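Local coordinates for protein glycoside hydrolase family 31 (Kribbella flavida DSM 17836, PDB 5X3I) that hydrolyses the alpha-1,3-glucosidic linkages of a cyclic tetrasaccharide derived from starch, releasing isomaltose inside the cell, at residues R201-V206 against T247-A252; R173-L178 against E255-V260. The protein carries 1 engineered substitution. One frame throughout, in Å; residues are numbered along the deposited sequence.

Interaction 1: residues R201-V206 against T247-A252; sequences RELDAV and TWYSSA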
# COMPACT_ATOMS: atom_id res chain seq x y z
N ARG A 201 -18.22 10.89 -2.20
CA ARG A 201 -17.57 9.90 -3.04
C ARG A 201 -17.97 8.49 -2.67
O ARG A 201 -18.37 8.23 -1.54
CB ARG A 201 -16.04 10.02 -2.95
CG ARG A 201 -15.49 11.34 -3.42
CD ARG A 201 -13.97 11.39 -3.31
NE ARG A 201 -13.46 12.62 -3.90
CZ ARG A 201 -12.92 12.69 -5.11
NH1 ARG A 201 -12.82 11.60 -5.85
NH2 ARG A 201 -12.49 13.85 -5.57
N GLU A 202 -17.86 7.59 -3.63
CA GLU A 202 -17.94 6.17 -3.37
C GLU A 202 -16.54 5.58 -3.30
O GLU A 202 -15.71 5.83 -4.17
CB GLU A 202 -18.75 5.47 -4.46
CG GLU A 202 -20.22 5.84 -4.45
CD GLU A 202 -21.00 5.10 -5.51
OE1 GLU A 202 -22.13 4.67 -5.22
OE2 GLU A 202 -20.47 4.94 -6.63
N LEU A 203 -16.29 4.79 -2.27
CA LEU A 203 -14.98 4.17 -2.05
C LEU A 203 -15.16 2.91 -1.23
O LEU A 203 -16.23 2.68 -0.66
CB LEU A 203 -14.01 5.13 -1.35
CG LEU A 203 -14.30 5.51 0.11
CD1 LEU A 203 -13.01 5.81 0.87
CD2 LEU A 203 -15.23 6.70 0.17
N ASP A 204 -14.12 2.07 -1.19
CA ASP A 204 -14.16 0.91 -0.32
C ASP A 204 -12.83 0.71 0.42
O ASP A 204 -11.89 1.47 0.20
CB ASP A 204 -14.54 -0.34 -1.12
CG ASP A 204 -13.50 -0.74 -2.17
OD1 ASP A 204 -12.52 -0.01 -2.42
OD2 ASP A 204 -13.69 -1.82 -2.78
N ALA A 205 -12.76 -0.27 1.31
CA ALA A 205 -11.50 -0.58 1.94
C ALA A 205 -11.14 -2.03 1.71
O ALA A 205 -11.65 -2.92 2.39
CB ALA A 205 -11.58 -0.29 3.43
N VAL A 206 -10.20 -2.26 0.80
CA VAL A 206 -9.67 -3.59 0.56
C VAL A 206 -8.24 -3.46 0.03
O VAL A 206 -7.95 -2.63 -0.84
CB VAL A 206 -10.56 -4.40 -0.43
CG1 VAL A 206 -10.72 -3.67 -1.77
CG2 VAL A 206 -10.01 -5.79 -0.63
N THR A 247 -15.15 -3.51 3.29
CA THR A 247 -16.18 -2.52 3.60
C THR A 247 -16.28 -1.51 2.47
O THR A 247 -15.30 -1.26 1.77
CB THR A 247 -15.87 -1.74 4.90
OG1 THR A 247 -14.59 -1.10 4.78
CG2 THR A 247 -15.89 -2.66 6.10
N TRP A 248 -17.47 -0.92 2.30
CA TRP A 248 -17.75 0.04 1.23
C TRP A 248 -18.36 1.32 1.79
O TRP A 248 -19.06 1.30 2.79
CB TRP A 248 -18.72 -0.55 0.20
CG TRP A 248 -18.25 -1.74 -0.57
CD1 TRP A 248 -17.74 -1.76 -1.83
CD2 TRP A 248 -18.32 -3.10 -0.14
NE1 TRP A 248 -17.46 -3.04 -2.21
CE2 TRP A 248 -17.80 -3.89 -1.19
CE3 TRP A 248 -18.75 -3.74 1.02
CZ2 TRP A 248 -17.72 -5.27 -1.11
CZ3 TRP A 248 -18.66 -5.11 1.10
CH2 TRP A 248 -18.15 -5.86 0.04
N TYR A 249 -18.11 2.44 1.13
CA TYR A 249 -18.52 3.73 1.65
C TYR A 249 -19.10 4.60 0.55
O TYR A 249 -18.60 4.62 -0.57
CB TYR A 249 -17.34 4.43 2.32
CG TYR A 249 -16.74 3.60 3.41
CD1 TYR A 249 -15.74 2.68 3.14
CD2 TYR A 249 -17.19 3.71 4.71
CE1 TYR A 249 -15.20 1.91 4.13
CE2 TYR A 249 -16.66 2.94 5.71
CZ TYR A 249 -15.66 2.04 5.42
OH TYR A 249 -15.13 1.25 6.40
N SER A 250 -20.18 5.30 0.88
CA SER A 250 -20.71 6.33 -0.01
C SER A 250 -21.39 7.41 0.81
O SER A 250 -22.01 7.14 1.83
CB SER A 250 -21.69 5.73 -1.03
OG SER A 250 -22.82 5.21 -0.36
N SER A 251 -21.27 8.65 0.37
CA SER A 251 -21.97 9.70 1.07
C SER A 251 -22.71 10.59 0.07
O SER A 251 -22.20 10.92 -1.00
CB SER A 251 -21.01 10.52 1.95
OG SER A 251 -19.90 10.98 1.21
N ALA A 252 -23.93 10.93 0.42
CA ALA A 252 -24.73 11.89 -0.31
C ALA A 252 -25.62 12.56 0.71
O ALA A 252 -26.00 11.94 1.70
CB ALA A 252 -25.54 11.22 -1.40
O HOH W 1 -18.00 9.05 1.16
O HOH W 2 -12.50 -2.93 5.25

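Interaction 2: residues R173-L178 against E255-V260; sequences RGRFRL and ELTVEV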
# COMPACT_ATOMS: atom_id res chain seq x y z
N ARG A 173 -24.10 -9.52 4.31
CA ARG A 173 -23.58 -8.18 4.57
C ARG A 173 -24.50 -7.41 5.51
O ARG A 173 -25.71 -7.66 5.54
CB ARG A 173 -23.42 -7.37 3.28
CG ARG A 173 -22.63 -8.06 2.19
CD ARG A 173 -22.29 -7.11 1.06
NE ARG A 173 -21.52 -7.81 0.04
CZ ARG A 173 -21.13 -7.28 -1.11
NH1 ARG A 173 -21.43 -6.03 -1.42
NH2 ARG A 173 -20.43 -8.01 -1.96
N GLY A 174 -23.91 -6.53 6.31
CA GLY A 174 -24.65 -5.47 6.97
C GLY A 174 -24.48 -4.15 6.25
O GLY A 174 -23.50 -3.94 5.52
N ARG A 175 -25.41 -3.24 6.49
CA ARG A 175 -25.35 -1.89 5.96
C ARG A 175 -26.05 -0.91 6.90
O ARG A 175 -27.05 -1.25 7.53
CB ARG A 175 -25.96 -1.83 4.57
CG ARG A 175 -25.91 -0.47 3.92
CD ARG A 175 -25.94 -0.58 2.40
NE ARG A 175 -27.26 -0.89 1.89
CZ ARG A 175 -27.50 -1.23 0.63
NH1 ARG A 175 -26.51 -1.32 -0.25
NH2 ARG A 175 -28.74 -1.49 0.23
N PHE A 176 -25.52 0.31 7.01
CA PHE A 176 -26.12 1.32 7.87
C PHE A 176 -25.67 2.72 7.50
O PHE A 176 -24.83 2.91 6.62
CB PHE A 176 -25.78 1.03 9.33
CG PHE A 176 -24.30 1.05 9.64
CD1 PHE A 176 -23.54 -0.10 9.52
CD2 PHE A 176 -23.68 2.21 10.07
CE1 PHE A 176 -22.18 -0.09 9.81
CE2 PHE A 176 -22.32 2.23 10.36
CZ PHE A 176 -21.58 1.07 10.22
N ARG A 177 -26.22 3.70 8.19
CA ARG A 177 -25.97 5.09 7.86
C ARG A 177 -25.49 5.85 9.09
O ARG A 177 -26.05 5.70 10.17
CB ARG A 177 -27.22 5.77 7.30
CG ARG A 177 -27.54 5.46 5.83
CD ARG A 177 -28.27 4.15 5.69
NE ARG A 177 -28.69 3.90 4.31
CZ ARG A 177 -29.20 2.74 3.89
NH1 ARG A 177 -29.55 2.60 2.63
NH2 ARG A 177 -29.34 1.73 4.74
N LEU A 178 -24.44 6.64 8.92
CA LEU A 178 -23.99 7.52 9.98
C LEU A 178 -24.44 8.92 9.65
O LEU A 178 -24.26 9.38 8.53
CB LEU A 178 -22.47 7.46 10.14
CG LEU A 178 -21.86 6.14 10.61
CD1 LEU A 178 -20.35 6.21 10.56
CD2 LEU A 178 -22.33 5.80 12.01
N GLU A 255 -26.04 11.94 4.96
CA GLU A 255 -25.71 10.60 5.43
C GLU A 255 -24.47 9.95 4.82
O GLU A 255 -24.23 10.03 3.62
CB GLU A 255 -26.91 9.69 5.22
CG GLU A 255 -28.11 10.03 6.09
CD GLU A 255 -29.20 9.00 5.96
OE1 GLU A 255 -29.68 8.50 7.00
OE2 GLU A 255 -29.57 8.70 4.81
N LEU A 256 -23.70 9.27 5.66
CA LEU A 256 -22.62 8.41 5.20
C LEU A 256 -23.08 6.96 5.29
O LEU A 256 -23.34 6.45 6.37
CB LEU A 256 -21.34 8.60 6.02
CG LEU A 256 -20.27 7.52 5.84
CD1 LEU A 256 -19.70 7.53 4.43
CD2 LEU A 256 -19.15 7.68 6.87
N THR A 257 -23.18 6.30 4.14
CA THR A 257 -23.61 4.91 4.11
C THR A 257 -22.42 3.97 4.21
O THR A 257 -21.49 4.07 3.43
CB THR A 257 -24.41 4.59 2.83
OG1 THR A 257 -25.57 5.42 2.75
CG2 THR A 257 -24.82 3.13 2.83
N VAL A 258 -22.48 3.04 5.16
CA VAL A 258 -21.41 2.07 5.38
C VAL A 258 -21.91 0.64 5.16
O VAL A 258 -22.84 0.20 5.83
CB VAL A 258 -20.82 2.18 6.80
CG1 VAL A 258 -19.70 1.17 7.00
CG2 VAL A 258 -20.31 3.58 7.06
N GLU A 259 -21.27 -0.08 4.25
CA GLU A 259 -21.60 -1.47 3.96
C GLU A 259 -20.45 -2.37 4.39
O GLU A 259 -19.28 -2.07 4.13
CB GLU A 259 -21.91 -1.65 2.47
CG GLU A 259 -22.60 -2.95 2.10
CD GLU A 259 -23.13 -2.96 0.68
OE1 GLU A 259 -23.58 -1.90 0.19
OE2 GLU A 259 -23.09 -4.02 0.03
N VAL A 260 -20.79 -3.48 5.03
CA VAL A 260 -19.83 -4.36 5.67
C VAL A 260 -20.01 -5.84 5.32
O VAL A 260 -21.06 -6.42 5.60
CB VAL A 260 -19.94 -4.23 7.20
CG1 VAL A 260 -18.96 -5.16 7.87
CG2 VAL A 260 -19.71 -2.79 7.62

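Interaction 1: residues R201-V206 against T247-A252
With chi1 at 58°, T247 holds OG1 between its backbone N and carbonyl carbon, 3.4 Å from A205 CB of the facing strand; Y249, CG anti to its carbonyl carbon (chi1 -57°), turns the edge of its ring to the same CB. This antiparallel pairing puts strand 202-205 at one border of a six-stranded sheet in the beta-sandwich of the galactose mutarotase-like domain. L203 N reaches Y249 O at 2.9 Å and Y249 N bonds back to L203 O, while A205 N takes T247 O at 2.8 Å. On the face shared by L203, A205, T247 and Y249, L203 CD2 packs against Y249 CB at 3.8 Å. Y249 OH donates to T247 OG1 (2.9 Å), which in turn donates to a water bound to A205 O. A valine in place of T247 would probably leave the hydroxyl of the buried Y249 without its acceptor and the water without one of its partners. Beyond the ring lie P225, F239 and V241 of the opposing sheet. On the other face, D204 CB approaches W248 CD1 obliquely at 3.6 Å, the carboxylate and indole planes 44° apart; the carboxylate itself is bound by Y33 and R246. At the far end, where S251 N makes a weak bond to R201 O, a second water donates to R201 O (2.8 Å) and accepts from S251 OG (2.7 Å).

Interaction 2: residues R173-L178 against E255-V260
The carboxylate of E259 is shared by two arginines of the neighbouring strand, R173 and R175, in a salt-bridge network on one face of an antiparallel beta ladder in the mutarotase-like beta-sandwich. R173 runs out extended from CG to NE and brings NH1 to E259 OE2 at 3.0 Å; the oxygen lies in the guanidinium plane and is met on its anti side, somewhat out of the carboxylate plane. R175 arrives differently: a bend at chi3 (76°) turns its guanidinium so that NH1 meets E259 OE1, also at 3.0 Å, from above the carboxylate plane (53° out of it). The two arginines thus hold separate oxygens, which should limit rotation of the carboxylate. R175 also pairs with E163 and makes a cation-pi contact with W144. Further along this face, R177 folds at chi2, its CG 3.7 Å from T257 OG1, and T257 CG2 stands more distantly over one face of the guanidinium, whose NH2 is held by both E163 and G161 O. The aliphatic base of R177 passes E255, with CB 3.7 Å from OE1.

Six backbone hydrogen bonds join G174 with V260, F176 with V258 and L178 with L256, each pair giving two. Apart from G174, which has no side chain, these residues turn to the opposite, buried face. There F176, with CG wedged between its backbone N and carbonyl carbon (chi1 61°), brings its ring alongside V258: V258 CB stands over one ring face in a CH-pi contact, 3.9 Å from the centroid, and CG1 approaches F176 CZ at 3.7 Å. V268 and L270 of the opposing sheet close on F176. Beside this, the leucines run the same way, L178 CD1 meeting L256 CD2 at 4.1 Å.

Both interactions belong to one six-stranded antiparallel sheet, joined where S250 O lies 2.7 Å from T257 N and W248 N lies 2.8 Å from E259 O. Interaction 2 ties inner strands and has no fully exposed residue; interaction 1 attaches border strand 202-205, is exposed at R201 and E202, and buries less, 413 against 703 Å². Both have a buried face toward the second sheet: there interaction 1 mixes a tyrosine-threonine hydrogen bond and water with apolar contacts, while interaction 2 is wholly apolar. On the reverse face, interaction 2 carries arginine-glutamate pairing and interaction 1 places D204, held from outside the segments, with W248 and S250; W248 CH2 packs 3.5 Å from R173 CZ.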